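Alpha-glucosidase (PDB 6PNR) probably hydrolyses alpha-glycosides of sulfoquinovose, the sulfonated sugar of plant sulfolipid, as a glycoside hydrolase of family 31. Local coordinates at residues F391-P396 with F439-G444. Residues are numbered along the deposited sequence; the frame is centred on the assembly and turned at random.
Sequences FGEYLP and FMRAGG. With 9VH ([(3~{S},4~{R},5~{R})-4,5-bis(oxidanyl)piperidin-3-yl]methanesulfonic acid), chain C.
The backbones at F391 and A442 are bridged by one water, which donates to F391 O (2.9 Å) and accepts from A442 N, joining the loops that follow the neighbouring parallel strands 386-389 and 437-439 of the GH31 TIM barrel. Both loops line the ligand pocket, with D390 next in sequence to F391. R441 makes the largest share of the contact. Its chain, extended from CG to NE, lies alongside the F391 side chain and points the same way, so that NH2 stands over one face of the ring, 3.2 Å from F391 CD1. R441 CZ lies over the same face, 4.4 Å from the centroid of the F391 ring, in a cation-pi contact, although the guanidinium is turned 61° from the ring plane rather than stacked flat on it. E393 comes across at about a right angle. With CG anti to its own carbonyl carbon (chi1 -42°) and the chain bent at chi2, its carboxylate turns back to R441: R441 NE donates to E393 OE2 (2.8 Å) on the syn side in a bent hydrogen bond (139°) that is part of a salt bridge, and R441 NH2 gives E393 OE1 a straighter but weak one at 3.4 Å. N166 ND2 gives OE2 a second donor, which probably steadies the carboxylate as a second-shell group behind R441. The methyl of A442 packs against F391 O and E393 OE2. A leucine in place of R441 would probably leave the buried E393 carboxylate without its cationic mate and the F391 face without its cation-pi partner. The aza-sugar inhibitor meets both side chains: F391 CE2 touches its C3 at 3.6 Å, with the sulfonate O2 at the ring edge, and R441 NH1 approaches the piperidine N1 to 3.3 Å.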
ATOM      1  N   PHE A 391     -24.990  -3.424  -9.863  1.00 26.74           N
ATOM      2  CA  PHE A 391     -24.238  -2.209  -9.576  1.00 28.26           C
ATOM      3  C   PHE A 391     -24.853  -1.387  -8.450  1.00 26.48           C
ATOM      4  O   PHE A 391     -25.593  -1.915  -7.619  1.00 28.36           O
ATOM      5  CB  PHE A 391     -24.088  -1.363 -10.842  1.00 27.41           C
ATOM      6  CG  PHE A 391     -23.087  -1.922 -11.835  1.00 27.97           C
ATOM      7  CD1 PHE A 391     -21.734  -1.640 -11.710  1.00 31.68           C
ATOM      8  CD2 PHE A 391     -23.499  -2.724 -12.884  1.00 27.64           C
ATOM      9  CE1 PHE A 391     -20.807  -2.140 -12.631  1.00 31.69           C
ATOM     10  CE2 PHE A 391     -22.577  -3.237 -13.809  1.00 25.47           C
ATOM     11  CZ  PHE A 391     -21.232  -2.951 -13.671  1.00 31.67           C
ATOM     12  N   GLY A 392     -24.542  -0.093  -8.422  1.00 28.18           N
ATOM     13  CA  GLY A 392     -24.869   0.775  -7.309  1.00 27.76           C
ATOM     14  C   GLY A 392     -23.663   1.320  -6.566  1.00 27.10           C
ATOM     15  O   GLY A 392     -23.850   2.109  -5.632  1.00 28.09           O
ATOM     16  N   GLU A 393     -22.439   0.948  -6.956  1.00 27.14           N
ATOM     17  CA  GLU A 393     -21.221   1.298  -6.225  1.00 28.02           C
ATOM     18  C   GLU A 393     -20.443   2.452  -6.838  1.00 27.07           C
ATOM     19  O   GLU A 393     -19.419   2.853  -6.273  1.00 26.43           O
ATOM     20  CB  GLU A 393     -20.266   0.094  -6.131  1.00 23.89           C
ATOM     21  CG  GLU A 393     -20.903  -1.248  -5.824  1.00 27.07           C
ATOM     22  CD  GLU A 393     -21.390  -1.965  -7.081  1.00 30.59           C
ATOM     23  OE1 GLU A 393     -21.432  -1.320  -8.149  1.00 31.14           O
ATOM     24  OE2 GLU A 393     -21.721  -3.168  -6.999  1.00 26.50           O
ATOM     25  N   TYR A 394     -20.871   2.981  -7.983  1.00 25.55           N
ATOM     26  CA  TYR A 394     -19.992   3.799  -8.815  1.00 30.43           C
ATOM     27  C   TYR A 394     -20.256   5.292  -8.699  1.00 29.39           C
ATOM     28  O   TYR A 394     -19.897   6.035  -9.619  1.00 33.35           O
ATOM     29  CB  TYR A 394     -20.129   3.413 -10.291  1.00 25.60           C
ATOM     30  CG  TYR A 394     -19.307   2.238 -10.779  1.00 27.94           C
ATOM     31  CD1 TYR A 394     -19.486   0.980 -10.251  1.00 29.99           C
ATOM     32  CD2 TYR A 394     -18.404   2.389 -11.826  1.00 30.82           C
ATOM     33  CE1 TYR A 394     -18.764  -0.099 -10.721  1.00 30.34           C
ATOM     34  CE2 TYR A 394     -17.685   1.312 -12.316  1.00 28.93           C
ATOM     35  CZ  TYR A 394     -17.867   0.071 -11.749  1.00 27.50           C
ATOM     36  OH  TYR A 394     -17.163  -1.020 -12.204  1.00 29.31           O
ATOM     37  N   LEU A 395     -20.901   5.757  -7.640  1.00 30.94           N
ATOM     38  CA  LEU A 395     -21.174   7.197  -7.597  1.00 27.82           C
ATOM     39  C   LEU A 395     -19.878   7.948  -7.317  1.00 30.98           C
ATOM     40  O   LEU A 395     -19.243   7.712  -6.278  1.00 28.48           O
ATOM     41  CB  LEU A 395     -22.228   7.560  -6.555  1.00 27.54           C
ATOM     42  CG  LEU A 395     -22.662   9.042  -6.572  1.00 28.13           C
ATOM     43  CD1 LEU A 395     -23.660   9.301  -7.684  1.00 29.94           C
ATOM     44  CD2 LEU A 395     -23.243   9.464  -5.231  1.00 29.46           C
ATOM     45  N   PRO A 396     -19.454   8.852  -8.192  1.00 27.80           N
ATOM     46  CA  PRO A 396     -18.215   9.596  -7.947  1.00 32.99           C
ATOM     47  C   PRO A 396     -18.419  10.645  -6.868  1.00 32.01           C
ATOM     48  O   PRO A 396     -19.535  10.934  -6.437  1.00 31.36           O
ATOM     49  CB  PRO A 396     -17.893  10.228  -9.304  1.00 35.22           C
ATOM     50  CG  PRO A 396     -19.209  10.314  -9.997  1.00 33.12           C
ATOM     51  CD  PRO A 396     -20.082   9.204  -9.476  1.00 29.11           C
ATOM     52  N   PHE A 439     -32.116  -9.861  -7.784  1.00 22.95           N
ATOM     53  CA  PHE A 439     -30.984 -10.106  -6.900  1.00 21.54           C
ATOM     54  C   PHE A 439     -29.937  -9.026  -7.093  1.00 24.84           C
ATOM     55  O   PHE A 439     -29.652  -8.619  -8.223  1.00 27.23           O
ATOM     56  CB  PHE A 439     -30.388 -11.523  -7.092  1.00 23.10           C
ATOM     57  CG  PHE A 439     -30.416 -12.031  -8.516  1.00 26.12           C
ATOM     58  CD1 PHE A 439     -31.575 -12.571  -9.062  1.00 27.01           C
ATOM     59  CD2 PHE A 439     -29.257 -12.011  -9.295  1.00 27.30           C
ATOM     60  CE1 PHE A 439     -31.586 -13.057 -10.363  1.00 24.81           C
ATOM     61  CE2 PHE A 439     -29.263 -12.494 -10.602  1.00 22.27           C
ATOM     62  CZ  PHE A 439     -30.409 -13.009 -11.136  1.00 22.61           C
ATOM     63  N   MET A 440     -29.391  -8.547  -5.976  1.00 22.08           N
ATOM     64  CA  MET A 440     -28.445  -7.443  -5.954  1.00 23.45           C
ATOM     65  C   MET A 440     -27.121  -7.887  -5.345  1.00 23.66           C
ATOM     66  O   MET A 440     -27.076  -8.761  -4.475  1.00 24.24           O
ATOM     67  CB  MET A 440     -29.010  -6.267  -5.153  1.00 24.19           C
ATOM     68  CG  MET A 440     -30.451  -5.907  -5.522  1.00 25.45           C
ATOM     69  SD  MET A 440     -31.002  -4.431  -4.662  1.00 26.55           S
ATOM     70  CE  MET A 440     -29.902  -3.184  -5.336  1.00 27.63           C
ATOM     71  N   ARG A 441     -26.034  -7.276  -5.809  1.00 24.58           N
ATOM     72  CA  ARG A 441     -24.732  -7.492  -5.195  1.00 22.84           C
ATOM     73  C   ARG A 441     -24.312  -6.347  -4.276  1.00 26.62           C
ATOM     74  O   ARG A 441     -23.543  -6.572  -3.343  1.00 27.27           O
ATOM     75  CB  ARG A 441     -23.657  -7.688  -6.277  1.00 24.81           C
ATOM     76  CG  ARG A 441     -23.393  -6.448  -7.123  1.00 25.67           C
ATOM     77  CD  ARG A 441     -22.278  -6.659  -8.171  1.00 26.97           C
ATOM     78  NE  ARG A 441     -21.790  -5.382  -8.687  1.00 27.83           N
ATOM     79  CZ  ARG A 441     -20.856  -5.250  -9.633  1.00 31.80           C
ATOM     80  NH1 ARG A 441     -20.286  -6.321 -10.175  1.00 29.79           N
ATOM     81  NH2 ARG A 441     -20.477  -4.041 -10.023  1.00 32.42           N
ATOM     82  N   ALA A 442     -24.793  -5.127  -4.511  1.00 22.65           N
ATOM     83  CA  ALA A 442     -24.487  -3.998  -3.646  1.00 26.61           C
ATOM     84  C   ALA A 442     -25.591  -3.795  -2.611  1.00 25.52           C
ATOM     85  O   ALA A 442     -26.736  -4.221  -2.790  1.00 26.38           O
ATOM     86  CB  ALA A 442     -24.300  -2.717  -4.459  1.00 22.78           C
ATOM     87  N   GLY A 443     -25.240  -3.122  -1.521  1.00 22.87           N
ATOM     88  CA  GLY A 443     -26.250  -2.869  -0.510  1.00 23.28           C
ATOM     89  C   GLY A 443     -25.752  -1.914   0.556  1.00 26.17           C
ATOM     90  O   GLY A 443     -24.629  -1.405   0.502  1.00 23.78           O
ATOM     91  N   GLY A 444     -26.624  -1.689   1.530  1.00 24.99           N
ATOM     92  CA  GLY A 444     -26.362  -0.804   2.644  1.00 27.70           C
ATOM     93  C   GLY A 444     -27.429  -1.035   3.689  1.00 27.79           C
ATOM     94  O   GLY A 444     -28.255  -1.937   3.555  1.00 27.60           O
TER
HETATM   95  O1  9VH C 701     -20.667  -6.796 -18.282  1.00 27.86           O
HETATM   96  S1  9VH C 701     -21.755  -6.020 -17.713  1.00 26.85           S
HETATM   97  O2  9VH C 701     -21.236  -5.009 -16.825  1.00 27.71           O
HETATM   98  O3  9VH C 701     -22.638  -5.524 -18.741  1.00 25.35           O
HETATM   99  C1  9VH C 701     -22.676  -7.182 -16.744  1.00 24.09           C
HETATM  100  C2  9VH C 701     -21.916  -7.753 -15.540  1.00 25.00           C
HETATM  101  C3  9VH C 701     -21.852  -6.675 -14.468  1.00 30.34           C
HETATM  102  N1  9VH C 701     -21.435  -7.083 -13.127  1.00 27.13           N
HETATM  103  C4  9VH C 701     -22.179  -8.245 -12.643  1.00 22.44           C
HETATM  104  C5  9VH C 701     -22.052  -9.394 -13.631  1.00 25.66           C
HETATM  105  O4  9VH C 701     -22.784 -10.505 -13.116  1.00 26.17           O
HETATM  106  C6  9VH C 701     -22.620  -8.989 -14.984  1.00 24.40           C
HETATM  107  O5  9VH C 701     -22.518 -10.066 -15.911  1.00 25.73           O
HETATM  108  O   HOH W   1     -26.648  -4.522  -7.026  1.00 25.39           O